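Local structure of regulatory protein PcrH (Pseudomonas aeruginosa, 2XCB) at residues N84-F90 and Q119-L125; F109-R113 and A129-L133. The protein probably acts as a type III secretion chaperone, binding a short chaperone-recognition segment of the translocator protein PopD in a groove formed by its helical repeats. All coordinates share one frame; numbering follows the deposited sequence. Where two conformers were deposited one is given.

Overall arrangement
Both contacts lie in the C-terminal part of an all-helical tetratricopeptide-type array and bring the final helix, 123-140, against the two helices before it. Contact 1 sets the start of helix 87-98 against the start of the final helix and is only partly buried; contact 2, about 10 Å away between centres, packs helix 102-117 on helix 123-140 and is largely buried. Polar chemistry belongs to contact 1, where a capping carboxylate, an arginine that reaches the bound peptide and a hydrogen bond from a glutamine side-chain amide to a backbone carbonyl border a small apolar patch. Contact 2 is packing of rings, methyls, a methionine and the face of an arginine guanidinium. Phe90 and Ala112 pack together where the two meet.

Contact 1. Residues N84-F90 and Q119-L125; sequences NEPRFPF and QPAHEAL
At the junction of two helix starts in this tetratricopeptide-type array, those of helices 87-98 and 123-140, Pro86, Phe90, His122 and Leu125 do most of the touching, and Arg87 brings the junction to the border of the peptide site. Pro86 lays its ring edge over the imidazole of His122: CG stands 3.5 Å from the centroid of the His122 ring and 5° off its normal, a CH-pi contact. His122 occupies the N-cap position of the final helix, and its CG, anti to the carbonyl carbon (chi1 -69°), turns the ring back over the proline.

Leu125 divides its two methyls between two partners. CD2 rests 3.8 Å from Pro86 CG, whereas CD1 is centred over one face of Phe90, 3.7 Å from the ring centroid. Beyond this patch the Gln119 amide donates through NE2 to the backbone Asn84 O, 2.8 Å away. The bond is nearly straight at the hydrogen (163°), with the oxygen close to the amide plane of Gln119 and the donor tilted from the carbonyl plane.

Near the imidazole, Glu85 caps helix 87-98 by accepting from Arg87 N at OE2, 2.9 Å away. The guanidinium of Arg87 grips the same carboxylate side-on: NH2 to Glu85 OE1 measures 2.7 Å, and NE to Glu85 OE2 2.9 Å. Both nitrogens approach from above the carboxylate plane. Arg87 NH1 also bonds to the backbone of the bound peptide, and NH2 to a polar side chain there.

Glu85 is thus a second-shell residue: its carboxylate fixes the rotation of the peptide-binding guanidinium, and two donors on OE2 tie that grip to the helix start. Its negative charge, with OE2 4.2 Å from His122 NE2, would probably favour a protonated imidazole, although the nearby arginine should offset this.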
# COMPACT_ATOMS: atom_id res chain seq x y z
N ASN A 84 27.12 1.20 4.99
CA ASN A 84 27.75 -0.13 4.77
C ASN A 84 27.18 -0.96 3.59
O ASN A 84 27.75 -1.95 3.19
CB ASN A 84 27.64 -0.95 6.05
CG ASN A 84 28.61 -0.46 7.11
OD1 ASN A 84 29.70 0.02 6.74
ND2 ASN A 84 28.23 -0.51 8.41
N GLU A 85 26.02 -0.54 3.07
CA GLU A 85 25.31 -1.34 2.06
C GLU A 85 25.93 -1.17 0.67
O GLU A 85 25.86 -0.07 0.06
CB GLU A 85 23.81 -0.96 2.10
CG GLU A 85 22.97 -1.44 0.96
CD GLU A 85 22.92 -2.94 1.01
OE1 GLU A 85 22.29 -3.50 1.95
OE2 GLU A 85 23.57 -3.52 0.12
N PRO A 86 26.50 -2.26 0.14
CA PRO A 86 27.18 -2.27 -1.18
C PRO A 86 26.21 -2.14 -2.35
O PRO A 86 26.63 -1.67 -3.42
CB PRO A 86 27.87 -3.64 -1.20
CG PRO A 86 26.99 -4.48 -0.29
CD PRO A 86 26.68 -3.54 0.84
N ARG A 87 24.92 -2.48 -2.17
CA ARG A 87 23.96 -2.39 -3.28
C ARG A 87 23.78 -0.98 -3.82
O ARG A 87 23.58 -0.81 -5.00
CB ARG A 87 22.61 -2.99 -2.94
CG ARG A 87 22.67 -4.50 -2.97
CD ARG A 87 21.40 -5.26 -2.32
NE ARG A 87 21.35 -5.07 -0.88
CZ ARG A 87 20.41 -5.59 -0.06
NH1 ARG A 87 19.38 -6.29 -0.56
NH2 ARG A 87 20.49 -5.37 1.26
N PHE A 88 23.81 0.01 -2.95
CA PHE A 88 23.63 1.37 -3.40
C PHE A 88 24.69 1.77 -4.41
O PHE A 88 24.34 2.15 -5.51
CB PHE A 88 23.57 2.32 -2.20
CG PHE A 88 22.26 2.16 -1.37
CD1 PHE A 88 21.01 2.40 -1.96
CD2 PHE A 88 22.31 1.66 -0.05
CE1 PHE A 88 19.80 2.30 -1.22
CE2 PHE A 88 21.14 1.51 0.72
CZ PHE A 88 19.85 1.84 0.12
N PRO A 89 26.00 1.72 -4.05
CA PRO A 89 26.95 2.26 -5.08
C PRO A 89 27.06 1.31 -6.26
O PRO A 89 27.26 1.70 -7.36
CB PRO A 89 28.30 2.29 -4.31
CG PRO A 89 28.09 1.52 -3.04
CD PRO A 89 26.61 1.74 -2.71
N PHE A 90 26.82 0.03 -6.03
CA PHE A 90 26.86 -0.92 -7.12
C PHE A 90 25.76 -0.61 -8.17
O PHE A 90 26.10 -0.39 -9.37
CB PHE A 90 26.71 -2.40 -6.59
CG PHE A 90 26.78 -3.46 -7.70
CD1 PHE A 90 28.02 -3.91 -8.18
CD2 PHE A 90 25.59 -3.97 -8.30
CE1 PHE A 90 28.11 -4.89 -9.23
CE2 PHE A 90 25.65 -4.88 -9.35
CZ PHE A 90 26.95 -5.34 -9.83
N GLN A 119 32.03 -7.78 4.20
CA GLN A 119 30.87 -8.51 4.76
C GLN A 119 30.69 -9.86 4.09
O GLN A 119 30.45 -9.92 2.90
CB GLN A 119 29.60 -7.63 4.63
CG GLN A 119 29.75 -6.25 5.32
CD GLN A 119 28.72 -5.19 4.90
OE1 GLN A 119 27.50 -5.40 5.10
NE2 GLN A 119 29.20 -4.03 4.34
N PRO A 120 30.79 -10.98 4.85
CA PRO A 120 30.68 -12.32 4.22
C PRO A 120 29.35 -12.61 3.46
O PRO A 120 29.37 -13.29 2.43
CB PRO A 120 30.91 -13.28 5.40
CG PRO A 120 31.68 -12.45 6.41
CD PRO A 120 31.09 -11.08 6.30
N ALA A 121 28.24 -12.05 3.93
CA ALA A 121 26.94 -12.11 3.20
C ALA A 121 27.02 -11.60 1.74
O ALA A 121 26.21 -11.98 0.88
CB ALA A 121 25.88 -11.30 3.97
N HIS A 122 27.99 -10.73 1.47
CA HIS A 122 28.10 -10.09 0.18
C HIS A 122 29.31 -10.54 -0.68
O HIS A 122 29.78 -9.77 -1.53
CB HIS A 122 28.14 -8.57 0.36
CG HIS A 122 26.86 -7.95 0.84
ND1 HIS A 122 25.75 -7.78 0.02
CD2 HIS A 122 26.54 -7.37 2.02
CE1 HIS A 122 24.81 -7.15 0.69
NE2 HIS A 122 25.26 -6.87 1.90
N GLU A 123 29.77 -11.77 -0.49
CA GLU A 123 30.89 -12.31 -1.27
C GLU A 123 30.68 -12.39 -2.81
O GLU A 123 31.60 -12.13 -3.56
CB GLU A 123 31.27 -13.69 -0.71
CG GLU A 123 32.39 -14.44 -1.45
CD GLU A 123 32.86 -15.71 -0.69
OE1 GLU A 123 32.01 -16.60 -0.41
OE2 GLU A 123 34.07 -15.82 -0.37
N ALA A 124 29.48 -12.76 -3.28
CA ALA A 124 29.21 -12.78 -4.73
C ALA A 124 29.23 -11.35 -5.33
O ALA A 124 29.75 -11.13 -6.43
CB ALA A 124 27.88 -13.48 -5.02
N LEU A 125 28.66 -10.39 -4.61
CA LEU A 125 28.57 -9.02 -5.06
C LEU A 125 29.97 -8.38 -5.15
O LEU A 125 30.22 -7.66 -6.10
CB LEU A 125 27.65 -8.16 -4.16
CG LEU A 125 27.23 -6.75 -4.63
CD1 LEU A 125 26.57 -6.81 -5.99
CD2 LEU A 125 26.30 -6.04 -3.63

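Contact 2. Residues F109-R113 and A129-L133; sequences FYSAR and AGAML
The Phe109 ring receives Met132 CB over one face. Phe109 has CG anti to its carbonyl carbon (chi1 -74°), which carries the ring across to helix 123-140, and Met132 CB sits over the ring centre, 3.4 Å from the centroid of Phe109 and 5° off the normal. From there the methionine's bends at chi2 and chi3 bring CE back to the far end of the ring, 3.9 Å from Phe109 CZ, while SD stands obliquely at 5.3 Å from the Phe109 centroid, a Met-aromatic contact. Phe90 of helix 87-98 meets the Phe109 ring edge-to-face, and Leu97 of the same helix touches Met132.

The axes of 109-113 and 129-133 run nearly antiparallel, 8.4 Å apart at closest approach and at 157°, as in the antiparallel helix packing of tetratricopeptide-type arrays, with helix 123-140 lying on helix 102-117. The short side chains of Ala112 and Ala129, and the lack of one at Gly130, are consistent with this close spacing. Ala129 CB fits against the other backbone, 3.6 Å from Arg113 N, and touches the methyl of Ala112.

Leu133 CD2 touches two partners. This methyl lies over one face of the Arg113 guanidinium, 3.4 Å from NH2 of Arg113, and near the plane of the Tyr110 ring at its edge, 4.1 Å from Tyr110 CD1. Arg113 NH1 comes to 3.9 Å from Gly130 CA.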
# COMPACT_ATOMS: atom_id res chain seq x y z
N PHE A 109 31.49 1.26 -8.50
CA PHE A 109 31.91 -0.18 -8.47
C PHE A 109 33.09 -0.32 -7.49
O PHE A 109 33.18 -1.30 -6.78
CB PHE A 109 32.32 -0.68 -9.87
CG PHE A 109 31.15 -0.90 -10.82
CD1 PHE A 109 30.03 -1.61 -10.42
CD2 PHE A 109 31.19 -0.37 -12.11
CE1 PHE A 109 28.91 -1.80 -11.28
CE2 PHE A 109 30.11 -0.59 -12.99
CZ PHE A 109 28.96 -1.29 -12.56
N TYR A 110 33.99 0.65 -7.47
CA TYR A 110 35.08 0.72 -6.45
C TYR A 110 34.55 0.71 -4.98
O TYR A 110 34.91 -0.20 -4.15
CB TYR A 110 35.89 1.98 -6.76
CG TYR A 110 37.16 2.16 -5.90
CD1 TYR A 110 38.37 1.45 -6.20
CD2 TYR A 110 37.15 3.06 -4.83
CE1 TYR A 110 39.55 1.63 -5.42
CE2 TYR A 110 38.32 3.25 -4.02
CZ TYR A 110 39.51 2.56 -4.35
OH TYR A 110 40.61 2.77 -3.54
N SER A 111 33.63 1.65 -4.67
CA SER A 111 32.98 1.69 -3.35
C SER A 111 32.25 0.40 -3.06
O SER A 111 32.38 -0.14 -1.96
CB SER A 111 32.01 2.85 -3.23
OG SER A 111 32.73 4.07 -3.30
N ALA A 112 31.50 -0.11 -4.05
CA ALA A 112 30.73 -1.35 -3.84
C ALA A 112 31.65 -2.50 -3.53
O ALA A 112 31.34 -3.37 -2.69
CB ALA A 112 29.85 -1.67 -5.10
N ARG A 113 32.81 -2.54 -4.22
CA ARG A 113 33.70 -3.65 -3.91
C ARG A 113 34.21 -3.52 -2.48
O ARG A 113 34.24 -4.49 -1.76
CB ARG A 113 34.89 -3.84 -4.92
CG ARG A 113 35.79 -5.04 -4.43
CD ARG A 113 37.01 -5.44 -5.30
NE ARG A 113 37.86 -4.30 -5.53
CZ ARG A 113 38.75 -4.21 -6.51
NH1 ARG A 113 38.91 -5.22 -7.35
NH2 ARG A 113 39.45 -3.09 -6.66
N ALA A 129 31.40 -6.63 -8.35
CA ALA A 129 31.82 -5.26 -8.30
C ALA A 129 33.26 -5.17 -8.84
O ALA A 129 33.60 -4.23 -9.54
CB ALA A 129 31.72 -4.74 -6.88
N GLY A 130 34.10 -6.14 -8.50
CA GLY A 130 35.51 -6.18 -8.96
C GLY A 130 35.52 -6.44 -10.45
O GLY A 130 36.21 -5.69 -11.18
N ALA A 131 34.68 -7.37 -10.94
CA ALA A 131 34.59 -7.64 -12.40
C ALA A 131 34.14 -6.41 -13.19
O ALA A 131 34.75 -6.03 -14.24
CB ALA A 131 33.67 -8.84 -12.72
N MET A 132 33.06 -5.77 -12.72
CA MET A 132 32.58 -4.54 -13.35
C MET A 132 33.59 -3.40 -13.29
O MET A 132 33.78 -2.65 -14.28
CB MET A 132 31.20 -4.09 -12.76
CG MET A 132 30.04 -5.01 -13.12
SD MET A 132 29.95 -5.31 -14.91
CE MET A 132 29.42 -3.69 -15.55
N LEU A 133 34.24 -3.23 -12.15
CA LEU A 133 35.27 -2.21 -12.07
C LEU A 133 36.36 -2.41 -13.14
O LEU A 133 36.76 -1.48 -13.83
CB LEU A 133 35.90 -2.19 -10.66
CG LEU A 133 37.06 -1.18 -10.46
CD1 LEU A 133 36.61 0.24 -10.69
CD2 LEU A 133 37.68 -1.38 -9.07